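Local structure of porin (Pseudomonas aeruginosa, 3T24) at residues A[16-21]-A[393-398]; A[43-48]-A[66-71]; A[115-120]-A[134-139]; A[129-134]-A[161-166]. The protein probably forms a substrate-selective channel for small carboxylate-bearing solutes across the bacterial outer membrane, as a beta-barrel porin of the OprD family. One frame throughout, in Å; residues are numbered along the deposited sequence.

Contact 1 of 4, residues A[16-21]-A[393-398]; sequences SIELRN and IVSYTL
Residues Ile17 to Asn21 pair with Leu398 back to Val394 in an antiparallel arrangement, the short strand axes approaching to 4.7 Å with an angle of 166° between their directions. This is the closing seam of the porin beta-barrel, where the first strand, 14-30, meets the last, 386-399. Ile17-Leu398, Leu19-Tyr396 and Asn21-Val394 are hydrogen-bonded pairs. Glu18-Thr397 and Arg20-Ser395 are the non-hydrogen-bonded pairs between them.

Ile17, Leu19, Val394, Tyr396 and Leu398 give one face of the seam a mostly apolar surface, consistent with a membrane-facing wall. The branch CG2 of Ile17 meets CB of Leu398 at 4.0 Å, the two side chains crossing at a slant. Asn21 is also on this face, and its CB packs on Val394 CB at 3.9 Å. The amide of Asn21 turns to Trp41 and Gln43 on the next strand.

The other face is polar. Glu18 is buried, and its extended chain leaves CB opposite the N (chi1 -166°) and runs across Thr397, whose OG1 lies 3.2 Å from Glu18 CG. Ser395 OG donates to Glu18 OE2 at 2.6 Å, on the anti lone pair. Arg48 takes the other oxygen, OE1, in a salt bridge, so both carboxylate oxygens have partners. Arg20 NH1 bonds to the carbonyl of Leu132, tying the seam to an inner loop. Arg20 NE forms a salt bridge with Glu18 OE2, 3.5 Å, at the edge of the guanidinium, while Ile393 CG2 sits over one face, 3.6 Å from Arg20 NH2.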
loop_
_atom_site.group_PDB
_atom_site.type_symbol
_atom_site.label_atom_id
_atom_site.label_comp_id
_atom_site.label_asym_id
_atom_site.label_seq_id
_atom_site.Cartn_x
_atom_site.Cartn_y
_atom_site.Cartn_z
ATOM N N SER A 16 18.021 3.913 -13.243
ATOM C CA SER A 16 17.669 5.251 -12.821
ATOM C C SER A 16 18.155 5.508 -11.413
ATOM O O SER A 16 18.464 4.595 -10.653
ATOM C CB SER A 16 16.159 5.470 -12.921
ATOM O OG SER A 16 15.478 4.546 -12.090
ATOM N N ILE A 17 18.278 6.777 -11.091
ATOM C CA ILE A 17 18.676 7.148 -9.766
ATOM C C ILE A 17 17.614 8.109 -9.293
ATOM O O ILE A 17 17.260 9.073 -9.974
ATOM C CB ILE A 17 20.092 7.770 -9.752
ATOM C CG1 ILE A 17 20.442 8.300 -8.359
ATOM C CG2 ILE A 17 20.224 8.855 -10.824
ATOM C CD1 ILE A 17 20.263 7.262 -7.261
ATOM N N GLU A 18 17.051 7.808 -8.145
ATOM C CA GLU A 18 16.076 8.708 -7.576
ATOM C C GLU A 18 16.665 9.413 -6.355
ATOM O O GLU A 18 17.215 8.764 -5.455
ATOM C CB GLU A 18 14.798 7.948 -7.197
ATOM C CG GLU A 18 13.627 8.868 -6.920
ATOM C CD GLU A 18 12.435 8.140 -6.314
ATOM O OE1 GLU A 18 12.474 6.890 -6.248
ATOM O OE2 GLU A 18 11.460 8.825 -5.913
ATOM N N LEU A 19 16.572 10.740 -6.356
ATOM C CA LEU A 19 16.741 11.522 -5.147
ATOM C C LEU A 19 15.380 11.711 -4.428
ATOM O O LEU A 19 14.381 12.134 -5.025
ATOM C CB LEU A 19 17.352 12.873 -5.473
ATOM C CG LEU A 19 18.710 12.851 -6.171
ATOM C CD1 LEU A 19 19.182 14.283 -6.380
ATOM C CD2 LEU A 19 19.728 12.035 -5.374
ATOM N N ARG A 20 15.353 11.423 -3.138
ATOM C CA ARG A 20 14.086 11.440 -2.413
ATOM C C ARG A 20 14.250 12.117 -1.057
ATOM O O ARG A 20 15.078 11.708 -0.237
ATOM C CB ARG A 20 13.550 10.006 -2.251
ATOM C CG ARG A 20 12.045 9.915 -2.090
ATOM C CD ARG A 20 11.485 8.545 -2.523
ATOM N NE ARG A 20 10.048 8.635 -2.750
ATOM C CZ ARG A 20 9.149 8.427 -1.803
ATOM N NH1 ARG A 20 9.554 8.096 -0.594
ATOM N NH2 ARG A 20 7.857 8.535 -2.060
ATOM N N ASN A 21 13.484 13.178 -0.844
ATOM C CA ASN A 21 13.507 13.881 0.430
ATOM C C ASN A 21 12.185 13.713 1.181
ATOM O O ASN A 21 11.104 13.960 0.640
ATOM C CB ASN A 21 13.858 15.355 0.239
ATOM C CG ASN A 21 14.330 16.006 1.528
ATOM O OD1 ASN A 21 13.566 16.687 2.209
ATOM N ND2 ASN A 21 15.588 15.768 1.886
ATOM N N ILE A 393 6.973 15.194 0.784
ATOM C CA ILE A 393 7.835 14.294 0.033
ATOM C C ILE A 393 8.336 15.005 -1.242
ATOM O O ILE A 393 7.539 15.453 -2.065
ATOM C CB ILE A 393 7.122 12.944 -0.306
ATOM C CG1 ILE A 393 6.542 12.275 0.954
ATOM C CG2 ILE A 393 8.088 11.971 -0.945
ATOM C CD1 ILE A 393 5.047 12.484 1.165
ATOM N N VAL A 394 9.654 15.151 -1.376
ATOM C CA VAL A 394 10.241 15.758 -2.575
ATOM C C VAL A 394 10.963 14.690 -3.366
ATOM O O VAL A 394 11.817 13.980 -2.833
ATOM C CB VAL A 394 11.246 16.880 -2.257
ATOM C CG1 VAL A 394 11.928 17.342 -3.544
ATOM C CG2 VAL A 394 10.560 18.062 -1.560
ATOM N N SER A 395 10.616 14.560 -4.639
ATOM C CA SER A 395 11.105 13.432 -5.418
ATOM C C SER A 395 11.554 13.782 -6.844
ATOM O O SER A 395 10.850 14.460 -7.601
ATOM C CB SER A 395 10.053 12.320 -5.434
ATOM O OG SER A 395 10.481 11.230 -6.234
ATOM N N TYR A 396 12.730 13.299 -7.214
ATOM C CA TYR A 396 13.233 13.526 -8.564
ATOM C C TYR A 396 13.913 12.274 -9.066
ATOM O O TYR A 396 14.869 11.799 -8.445
ATOM C CB TYR A 396 14.222 14.694 -8.593
ATOM C CG TYR A 396 14.695 15.037 -9.987
ATOM C CD1 TYR A 396 13.871 15.732 -10.859
ATOM C CD2 TYR A 396 15.958 14.668 -10.433
ATOM C CE1 TYR A 396 14.277 16.055 -12.138
ATOM C CE2 TYR A 396 16.383 14.992 -11.725
ATOM C CZ TYR A 396 15.533 15.691 -12.570
ATOM O OH TYR A 396 15.917 16.017 -13.857
ATOM N N THR A 397 13.417 11.740 -10.183
ATOM C CA THR A 397 13.979 10.531 -10.783
ATOM C C THR A 397 14.744 10.804 -12.086
ATOM O O THR A 397 14.206 11.385 -13.027
ATOM C CB THR A 397 12.883 9.479 -11.051
ATOM O OG1 THR A 397 12.271 9.082 -9.808
ATOM C CG2 THR A 397 13.486 8.260 -11.744
ATOM N N LEU A 398 16.003 10.384 -12.140
ATOM C CA LEU A 398 16.816 10.591 -13.337
ATOM C C LEU A 398 17.234 9.270 -13.973
ATOM O O LEU A 398 18.040 8.526 -13.417
ATOM C CB LEU A 398 18.058 11.422 -13.014
ATOM C CG LEU A 398 19.031 11.616 -14.191
ATOM C CD1 LEU A 398 18.402 12.423 -15.341
ATOM C CD2 LEU A 398 20.326 12.267 -13.720
#

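Contact 2 of 4, residues A[43-48]-A[66-71]. With C8E ((hydroxyethyloxy)tri(ethyloxy)octane), chain N.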
loop_
_atom_site.group_PDB
_atom_site.type_symbol
_atom_site.label_atom_id
_atom_site.label_comp_id
_atom_site.label_asym_id
_atom_site.label_seq_id
_atom_site.Cartn_x
_atom_site.Cartn_y
_atom_site.Cartn_z
ATOM N N GLN A 43 17.034 11.949 3.848
ATOM C CA GLN A 43 17.345 12.019 2.418
ATOM C C GLN A 43 17.594 10.628 1.866
ATOM O O GLN A 43 18.345 9.835 2.452
ATOM C CB GLN A 43 18.559 12.925 2.143
ATOM C CG GLN A 43 19.027 12.933 0.669
ATOM C CD GLN A 43 17.994 13.530 -0.273
ATOM O OE1 GLN A 43 17.384 14.557 0.029
ATOM N NE2 GLN A 43 17.767 12.872 -1.406
ATOM N N GLY A 44 16.966 10.333 0.733
ATOM C CA GLY A 44 17.092 9.031 0.113
ATOM C C GLY A 44 17.785 9.068 -1.249
ATOM O O GLY A 44 17.673 10.049 -1.995
ATOM N N PHE A 45 18.488 7.976 -1.558
ATOM C CA PHE A 45 19.144 7.753 -2.842
ATOM C C PHE A 45 18.729 6.362 -3.293
ATOM O O PHE A 45 19.076 5.370 -2.641
ATOM C CB PHE A 45 20.671 7.786 -2.682
ATOM C CG PHE A 45 21.193 9.059 -2.074
ATOM C CD1 PHE A 45 21.547 10.132 -2.875
ATOM C CD2 PHE A 45 21.325 9.181 -0.700
ATOM C CE1 PHE A 45 22.013 11.309 -2.318
ATOM C CE2 PHE A 45 21.801 10.355 -0.132
ATOM C CZ PHE A 45 22.145 11.425 -0.947
ATOM N N LEU A 46 17.982 6.287 -4.393
ATOM C CA LEU A 46 17.472 5.010 -4.881
ATOM C C LEU A 46 17.978 4.649 -6.277
ATOM O O LEU A 46 17.576 5.244 -7.293
ATOM C CB LEU A 46 15.946 4.991 -4.866
ATOM C CG LEU A 46 15.277 5.233 -3.509
ATOM C CD1 LEU A 46 15.351 6.702 -3.131
ATOM C CD2 LEU A 46 13.812 4.742 -3.535
ATOM N N LEU A 47 18.853 3.653 -6.311
ATOM C CA LEU A 47 19.432 3.189 -7.556
ATOM C C LEU A 47 18.695 1.968 -8.018
ATOM O O LEU A 47 18.659 0.954 -7.317
ATOM C CB LEU A 47 20.911 2.872 -7.386
ATOM C CG LEU A 47 21.784 4.119 -7.497
ATOM C CD1 LEU A 47 23.136 3.914 -6.828
ATOM C CD2 LEU A 47 21.933 4.499 -8.966
ATOM N N ARG A 48 18.094 2.072 -9.199
ATOM C CA ARG A 48 17.337 0.962 -9.770
ATOM C C ARG A 48 17.889 0.505 -11.119
ATOM O O ARG A 48 18.298 1.324 -11.966
ATOM C CB ARG A 48 15.877 1.353 -9.919
ATOM C CG ARG A 48 15.162 1.594 -8.595
ATOM C CD ARG A 48 13.715 1.905 -8.863
ATOM N NE ARG A 48 12.893 1.891 -7.654
ATOM C CZ ARG A 48 12.584 2.977 -6.953
ATOM N NH1 ARG A 48 13.042 4.178 -7.327
ATOM N NH2 ARG A 48 11.816 2.866 -5.877
ATOM N N GLY A 66 19.486 -0.598 -5.172
ATOM C CA GLY A 66 20.363 0.018 -4.187
ATOM C C GLY A 66 19.648 1.159 -3.471
ATOM O O GLY A 66 19.419 2.231 -4.039
ATOM N N LEU A 67 19.284 0.930 -2.214
ATOM C CA LEU A 67 18.522 1.919 -1.472
ATOM C C LEU A 67 19.327 2.440 -0.279
ATOM O O LEU A 67 19.752 1.675 0.589
ATOM C CB LEU A 67 17.208 1.308 -1.002
ATOM C CG LEU A 67 16.347 0.647 -2.088
ATOM C CD1 LEU A 67 15.222 -0.162 -1.456
ATOM C CD2 LEU A 67 15.800 1.685 -3.059
ATOM N N LEU A 68 19.558 3.746 -0.251
ATOM C CA LEU A 68 20.302 4.333 0.851
ATOM C C LEU A 68 19.512 5.453 1.474
ATOM O O LEU A 68 19.170 6.427 0.792
ATOM C CB LEU A 68 21.645 4.891 0.389
ATOM C CG LEU A 68 22.368 5.735 1.442
ATOM C CD1 LEU A 68 22.641 4.940 2.717
ATOM C CD2 LEU A 68 23.654 6.236 0.872
ATOM N N GLY A 69 19.243 5.312 2.771
ATOM C CA GLY A 69 18.572 6.345 3.531
ATOM C C GLY A 69 19.464 6.944 4.602
ATOM O O GLY A 69 20.232 6.248 5.274
ATOM N N VAL A 70 19.365 8.251 4.773
ATOM C CA VAL A 70 20.148 8.911 5.802
ATOM C C VAL A 70 19.314 9.945 6.543
ATOM O O VAL A 70 18.737 10.848 5.932
ATOM C CB VAL A 70 21.472 9.513 5.234
ATOM C CG1 VAL A 70 21.386 9.701 3.734
ATOM C CG2 VAL A 70 21.821 10.802 5.914
ATOM N N LYS A 71 19.231 9.776 7.861
ATOM C CA LYS A 71 18.490 10.705 8.697
ATOM C C LYS A 71 19.176 12.059 8.668
ATOM O O LYS A 71 20.377 12.160 8.901
ATOM C CB LYS A 71 18.419 10.199 10.137
ATOM C CG LYS A 71 17.729 8.848 10.271
HETATM C C7 C8E N . 22.144 -0.315 -8.742
HETATM C C8 C8E N . 22.060 -1.277 -7.560
HETATM O O9 C8E N . 23.269 -1.997 -7.438
HETATM C C10 C8E N . 23.475 -2.528 -6.143
HETATM C C11 C8E N . 23.794 -3.997 -6.392
HETATM O O12 C8E N . 24.550 -4.565 -5.343
HETATM C C13 C8E N . 23.890 -5.700 -4.823
HETATM C C14 C8E N . 24.684 -6.320 -3.679
HETATM O O15 C8E N . 24.142 -7.601 -3.438
HETATM C C16 C8E N . 23.114 -7.564 -2.468
HETATM C C17 C8E N . 23.429 -8.540 -1.342
HETATM O O18 C8E N . 24.627 -8.213 -0.666
HETATM C C19 C8E N . 24.527 -8.447 0.725
HETATM C C20 C8E N . 25.520 -9.510 1.188
HETATM O O21 C8E N . 26.078 -10.195 0.085
#
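Phe45 and Leu68 lie side by side on one face of this strand pair, with Phe45 CD2 4.1 Å from Leu68 CD2. The Phe45 ring also presents its edge to Val70. Here CG1 of Val70 lies in the ring plane, 3.9 Å from Phe45 CE2. The ring is swung beside its own backbone N (chi1 -57°), and its CD2-CE2 side runs along the neighbouring strand.

On the other face Leu67 reaches over Leu46. One methyl, Leu67 CD2, touches Leu46 CG at 3.6 Å and also meets CB and CD2 of the same leucine. Next to this buried pair come Gly44 and Gly69, directly across from each other. Leu132 and Leu133 of an inward-folded loop lie against the backbone at these two glycines. Pro134 of that loop packs on Leu46 and Leu67.

At the far end Gly66 pairs with Leu47. A bound detergent molecule, C8E, lies against them, its C7 3.7 Å from Leu47 CB and its C8 3.6 Å from Gly66 N. This is consistent with that face lying on the membrane side.

The backbone pairing sets the register of these side chains. Gln43-Val70, Phe45-Leu68 and Leu47-Gly66 each exchange two hydrogen bonds, and Leu47 N to Gly66 O is the shortest at 2.7 Å. The strands are almost exactly antiparallel, at 178°. Strands 33-50 and 58-73 form a beta hairpin, the repeating unit of an outer-membrane porin barrel.

Contact 3 of 4, residues A[115-120]-A[134-139]; sequences IGTLTP and PQTFQG
Gln138 folds back across Thr117, so that the amide end of one meets the hydroxyl of the other. The glutamine chain bends at CG (chi2 -71°), which brings Gln138 NE2 to 2.9 Å from Thr117 OG1. NE2 donates this bond, with the oxygen 19° out of the amide plane. A water completes the bridge: it accepts from Thr117 OG1 and donates to Gln138 OE1 at 2.9 Å. The hydroxyl is therefore gripped from two sources, and the amide is held at both its N and its O. The methyl of Thr117 turns to Thr136, Thr117 CG2 to Thr136 CB 4.0 Å.

Leu118 and Phe137 occupy the other face and lean apart. Leu118 leans along the strand to Gly139, its CD1 only 3.3 Å from Gly139 C. The Phe137 ring instead has Leu118 O near its plane at the edge, and touches Ile125 and Val160.

Backbone bonds join Gly116 with Gly139 and Leu118 with Phe137. Gly116 N to Gly139 O, at 2.8 Å, is nearly straight. Both glycines have backbone angles that a side chain would not tolerate, and the chain turns a corner at each.

The two corners close the base of a loop, 116-135, that appears to fold into the barrel, as constriction loops of porins do. Main-chain bonds and a direct, water-bridged polar pair join its two ends, with some apolar packing beside them.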
loop_
_atom_site.group_PDB
_atom_site.type_symbol
_atom_site.label_atom_id
_atom_site.label_comp_id
_atom_site.label_asym_id
_atom_site.label_seq_id
_atom_site.Cartn_x
_atom_site.Cartn_y
_atom_site.Cartn_z
ATOM N N ILE A 115 12.928 -14.492 -8.401
ATOM C CA ILE A 115 13.504 -14.985 -7.154
ATOM C C ILE A 115 14.440 -13.937 -6.547
ATOM O O ILE A 115 15.342 -13.425 -7.229
ATOM C CB ILE A 115 14.308 -16.275 -7.382
ATOM C CG1 ILE A 115 13.504 -17.275 -8.221
ATOM C CG2 ILE A 115 14.761 -16.875 -6.065
ATOM C CD1 ILE A 115 12.254 -17.743 -7.547
ATOM N N GLY A 116 14.242 -13.647 -5.260
ATOM C CA GLY A 116 15.079 -12.699 -4.540
ATOM C C GLY A 116 14.260 -11.560 -3.952
ATOM O O GLY A 116 13.314 -11.781 -3.206
ATOM N N THR A 117 14.604 -10.336 -4.314
ATOM C CA THR A 117 13.929 -9.164 -3.780
ATOM C C THR A 117 12.638 -8.912 -4.559
ATOM O O THR A 117 12.680 -8.652 -5.752
ATOM C CB THR A 117 14.873 -7.939 -3.814
ATOM O OG1 THR A 117 15.986 -8.185 -2.939
ATOM C CG2 THR A 117 14.154 -6.676 -3.373
ATOM N N LEU A 118 11.498 -9.038 -3.879
ATOM C CA LEU A 118 10.186 -8.902 -4.512
ATOM C C LEU A 118 9.383 -7.749 -3.923
ATOM O O LEU A 118 9.544 -7.398 -2.754
ATOM C CB LEU A 118 9.373 -10.196 -4.351
ATOM C CG LEU A 118 10.109 -11.462 -4.782
ATOM C CD1 LEU A 118 9.336 -12.672 -4.362
ATOM C CD2 LEU A 118 10.352 -11.453 -6.284
ATOM N N THR A 119 8.508 -7.168 -4.730
ATOM C CA THR A 119 7.598 -6.144 -4.224
ATOM C C THR A 119 6.209 -6.390 -4.841
ATOM O O THR A 119 5.755 -5.677 -5.734
ATOM C CB THR A 119 8.158 -4.714 -4.477
ATOM O OG1 THR A 119 7.474 -3.779 -3.646
ATOM C CG2 THR A 119 7.987 -4.305 -5.905
ATOM N N PRO A 120 5.547 -7.455 -4.382
ATOM C CA PRO A 120 4.261 -7.876 -4.951
ATOM C C PRO A 120 3.184 -6.813 -4.723
ATOM O O PRO A 120 3.323 -6.015 -3.804
ATOM C CB PRO A 120 3.949 -9.177 -4.199
ATOM C CG PRO A 120 4.785 -9.126 -2.969
ATOM C CD PRO A 120 5.983 -8.312 -3.263
ATOM N N PRO A 134 11.043 2.016 0.172
ATOM C CA PRO A 134 9.993 0.990 0.125
ATOM C C PRO A 134 10.279 -0.195 1.041
ATOM O O PRO A 134 11.428 -0.541 1.301
ATOM C CB PRO A 134 9.994 0.536 -1.354
ATOM C CG PRO A 134 11.355 0.883 -1.861
ATOM C CD PRO A 134 11.795 2.126 -1.096
ATOM N N GLN A 135 9.208 -0.781 1.558
ATOM C CA GLN A 135 9.259 -2.087 2.188
ATOM C C GLN A 135 9.475 -3.104 1.063
ATOM O O GLN A 135 8.838 -3.011 0.016
ATOM C CB GLN A 135 7.913 -2.344 2.898
ATOM C CG GLN A 135 7.752 -3.706 3.551
ATOM C CD GLN A 135 6.332 -3.944 4.052
ATOM O OE1 GLN A 135 5.364 -3.632 3.361
ATOM N NE2 GLN A 135 6.206 -4.482 5.270
ATOM N N THR A 136 10.383 -4.057 1.256
ATOM C CA THR A 136 10.582 -5.107 0.267
ATOM C C THR A 136 10.571 -6.472 0.938
ATOM O O THR A 136 10.684 -6.567 2.149
ATOM C CB THR A 136 11.939 -4.975 -0.454
ATOM O OG1 THR A 136 12.992 -5.287 0.470
ATOM C CG2 THR A 136 12.143 -3.560 -1.034
ATOM N N PHE A 137 10.485 -7.526 0.134
ATOM C CA PHE A 137 10.449 -8.893 0.640
ATOM C C PHE A 137 11.464 -9.775 -0.081
ATOM O O PHE A 137 11.877 -9.469 -1.192
ATOM C CB PHE A 137 9.047 -9.482 0.454
ATOM C CG PHE A 137 7.995 -8.820 1.306
ATOM C CD1 PHE A 137 7.371 -7.670 0.878
ATOM C CD2 PHE A 137 7.657 -9.343 2.543
ATOM C CE1 PHE A 137 6.445 -7.058 1.661
ATOM C CE2 PHE A 137 6.707 -8.732 3.337
ATOM C CZ PHE A 137 6.092 -7.591 2.890
ATOM N N GLN A 138 11.853 -10.876 0.552
ATOM C CA GLN A 138 12.663 -11.887 -0.113
ATOM C C GLN A 138 11.819 -13.134 -0.328
ATOM O O GLN A 138 11.101 -13.572 0.566
ATOM C CB GLN A 138 13.898 -12.237 0.728
ATOM C CG GLN A 138 14.765 -11.046 1.102
ATOM C CD GLN A 138 15.511 -10.477 -0.089
ATOM O OE1 GLN A 138 16.158 -11.211 -0.834
ATOM N NE2 GLN A 138 15.421 -9.166 -0.280
ATOM N N GLY A 139 11.900 -13.718 -1.511
ATOM C CA GLY A 139 11.152 -14.930 -1.778
ATOM C C GLY A 139 11.124 -15.224 -3.258
ATOM O O GLY A 139 12.048 -14.891 -3.975
HETATM O O HOH W 1 18.059 -10.387 -2.863
HETATM O O HOH W 2 7.282 -1.338 -1.284
#

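Contact 4 of 4, residues A[129-134]-A[161-166]; sequences DSRLLP and NQRDSS. With SO4 (sulfate ion), chain F.
Arg131 and Arg163 lie across each other at a slant, their guanidinium planes 35° apart. Face contacts come first. Arg163 NH2 sits over one face of the Arg131 group, 3.1 Å from Arg131 NH2. The aliphatic CG of Arg131 lies over a face of the Arg163 group, 3.0 Å from Arg163 NH1, which is tight packing.

Hydrogen bonds to a shared sulfate, probably from the crystallisation liquor, probably account for the closeness. Both groups turn an edge to the ion. Arg131 uses NE to O2 (2.6 Å) and NH2 to O3 (2.7 Å), both nearly straight. Arg163 holds O4 in a fork, NH1 and NH2 each at 2.6 Å but more bent. Arg391 adds another bond to the sulfate. Ser130 OG also points at O2, though the modelled distance is too short to trust.

Backbone contacts are few. A water accepts from Leu133 N and donates to Arg163 O. Leu133 O lies close to Arg163 CB. The type I turn Gln162-Ser165 carries Arg163, whose chain is extended beyond CG (chi2 180°) and reaches the anion.

Such a cluster of arginines around an anion inside the barrel is consistent with the basic, anion-guiding lining of OprD-family carboxylate channels.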
loop_
_atom_site.group_PDB
_atom_site.type_symbol
_atom_site.label_atom_id
_atom_site.label_comp_id
_atom_site.label_asym_id
_atom_site.label_seq_id
_atom_site.Cartn_x
_atom_site.Cartn_y
_atom_site.Cartn_z
ATOM N N ASP A 129 5.053 1.864 0.769
ATOM C CA ASP A 129 6.014 2.782 0.168
ATOM C C ASP A 129 5.599 4.244 0.335
ATOM O O ASP A 129 5.635 5.028 -0.604
ATOM C CB ASP A 129 6.276 2.456 -1.311
ATOM C CG ASP A 129 7.410 3.295 -1.889
ATOM O OD1 ASP A 129 8.143 3.907 -1.068
ATOM O OD2 ASP A 129 7.573 3.332 -3.141
ATOM N N SER A 130 5.245 4.609 1.551
ATOM C CA SER A 130 4.750 5.936 1.832
ATOM C C SER A 130 5.815 6.780 2.522
ATOM O O SER A 130 5.663 7.994 2.615
ATOM C CB SER A 130 3.498 5.852 2.718
ATOM O OG SER A 130 3.832 5.321 3.992
ATOM N N ARG A 131 6.874 6.143 3.025
ATOM C CA ARG A 131 7.989 6.860 3.673
ATOM C C ARG A 131 9.139 7.115 2.690
ATOM O O ARG A 131 8.908 7.386 1.521
ATOM C CB ARG A 131 8.538 6.073 4.865
ATOM C CG ARG A 131 7.546 5.796 5.965
ATOM C CD ARG A 131 7.026 7.064 6.587
ATOM N NE ARG A 131 5.899 6.776 7.465
ATOM C CZ ARG A 131 5.969 6.765 8.791
ATOM N NH1 ARG A 131 7.120 7.046 9.401
ATOM N NH2 ARG A 131 4.881 6.484 9.505
ATOM N N LEU A 132 10.381 7.011 3.161
ATOM C CA LEU A 132 11.536 7.311 2.299
ATOM C C LEU A 132 11.872 6.164 1.338
ATOM O O LEU A 132 12.025 6.365 0.149
ATOM C CB LEU A 132 12.770 7.649 3.140
ATOM C CG LEU A 132 13.977 8.192 2.362
ATOM C CD1 LEU A 132 13.677 9.557 1.711
ATOM C CD2 LEU A 132 15.227 8.289 3.266
ATOM N N LEU A 133 11.995 4.972 1.900
ATOM C CA LEU A 133 12.386 3.784 1.177
ATOM C C LEU A 133 11.257 2.747 1.260
ATOM O O LEU A 133 10.578 2.621 2.284
ATOM C CB LEU A 133 13.665 3.219 1.800
ATOM C CG LEU A 133 14.851 4.189 1.942
ATOM C CD1 LEU A 133 16.073 3.476 2.523
ATOM C CD2 LEU A 133 15.211 4.864 0.615
ATOM N N PRO A 134 11.043 2.016 0.172
ATOM C CA PRO A 134 9.993 0.990 0.125
ATOM C C PRO A 134 10.279 -0.195 1.041
ATOM O O PRO A 134 11.428 -0.541 1.301
ATOM C CB PRO A 134 9.994 0.536 -1.354
ATOM C CG PRO A 134 11.355 0.883 -1.861
ATOM C CD PRO A 134 11.795 2.126 -1.096
ATOM N N ASN A 161 11.964 -6.629 4.542
ATOM C CA ASN A 161 12.930 -5.584 4.823
ATOM C C ASN A 161 12.111 -4.338 4.945
ATOM O O ASN A 161 11.644 -3.786 3.934
ATOM C CB ASN A 161 13.985 -5.441 3.718
ATOM C CG ASN A 161 15.058 -4.389 4.056
ATOM O OD1 ASN A 161 14.740 -3.282 4.508
ATOM N ND2 ASN A 161 16.333 -4.741 3.852
ATOM N N GLN A 162 11.899 -3.929 6.190
ATOM C CA GLN A 162 11.023 -2.813 6.474
ATOM C C GLN A 162 11.646 -1.528 5.944
ATOM O O GLN A 162 12.854 -1.439 5.740
ATOM C CB GLN A 162 10.761 -2.709 7.975
ATOM C CG GLN A 162 10.208 -3.981 8.610
ATOM C CD GLN A 162 8.778 -4.299 8.171
ATOM O OE1 GLN A 162 8.268 -3.716 7.218
ATOM N NE2 GLN A 162 8.128 -5.231 8.876
ATOM N N ARG A 163 10.806 -0.531 5.727
ATOM C CA ARG A 163 11.223 0.731 5.129
ATOM C C ARG A 163 12.339 1.473 5.887
ATOM O O ARG A 163 13.150 2.170 5.287
ATOM C CB ARG A 163 9.996 1.621 5.045
ATOM C CG ARG A 163 9.329 1.812 6.397
ATOM C CD ARG A 163 8.126 2.689 6.262
ATOM N NE ARG A 163 7.441 2.922 7.534
ATOM C CZ ARG A 163 6.201 3.395 7.610
ATOM N NH1 ARG A 163 5.549 3.652 6.485
ATOM N NH2 ARG A 163 5.600 3.590 8.792
ATOM N N ASP A 164 12.367 1.344 7.208
ATOM C CA ASP A 164 13.342 2.073 8.025
ATOM C C ASP A 164 14.502 1.162 8.425
ATOM O O ASP A 164 15.355 1.534 9.223
ATOM C CB ASP A 164 12.650 2.555 9.288
ATOM C CG ASP A 164 12.016 1.406 10.061
ATOM O OD1 ASP A 164 12.689 0.863 10.966
ATOM O OD2 ASP A 164 10.862 1.025 9.743
ATOM N N SER A 165 14.519 -0.041 7.870
ATOM C CA SER A 165 15.446 -1.085 8.297
ATOM C C SER A 165 16.592 -1.321 7.307
ATOM O O SER A 165 16.575 -0.816 6.185
ATOM C CB SER A 165 14.664 -2.385 8.528
ATOM O OG SER A 165 15.530 -3.482 8.759
ATOM N N SER A 166 17.584 -2.103 7.720
ATOM C CA SER A 166 18.734 -2.351 6.864
ATOM C C SER A 166 18.908 -3.795 6.422
ATOM O O SER A 166 19.677 -4.072 5.498
ATOM C CB SER A 166 20.009 -1.846 7.512
ATOM O OG SER A 166 20.103 -0.456 7.328
HETATM S S SO4 F . 2.717 5.304 7.198
HETATM O O1 SO4 F . 1.501 4.934 6.477
HETATM O O2 SO4 F . 3.658 5.980 6.310
HETATM O O3 SO4 F . 2.438 6.226 8.292
HETATM O O4 SO4 F . 3.308 4.072 7.722
HETATM O O HOH W 3 12.046 4.759 4.885
#

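Contacts 1 and 2 belong to the barrel wall and use neighbouring strands, 14-30 in contact 1 and 33-50 in contact 2. Contact 1 is a surface contact that closes the barrel; contact 2 is a hairpin, and partly buried. Contacts 3 and 4 lie nearer the centre of the chain, and both are partly buried. They share Pro134, and both involve the inward loop. The wall contacts depend on regular strand pairing, mostly apolar outside and, in contact 1, charged inside. Contact 3 keeps a short piece of that pairing. Contact 4 has none; a bound sulfate and a water bridge its two segments in the crystal. Arg20 of contact 1 and Leu46 of contact 2 tie wall to loop.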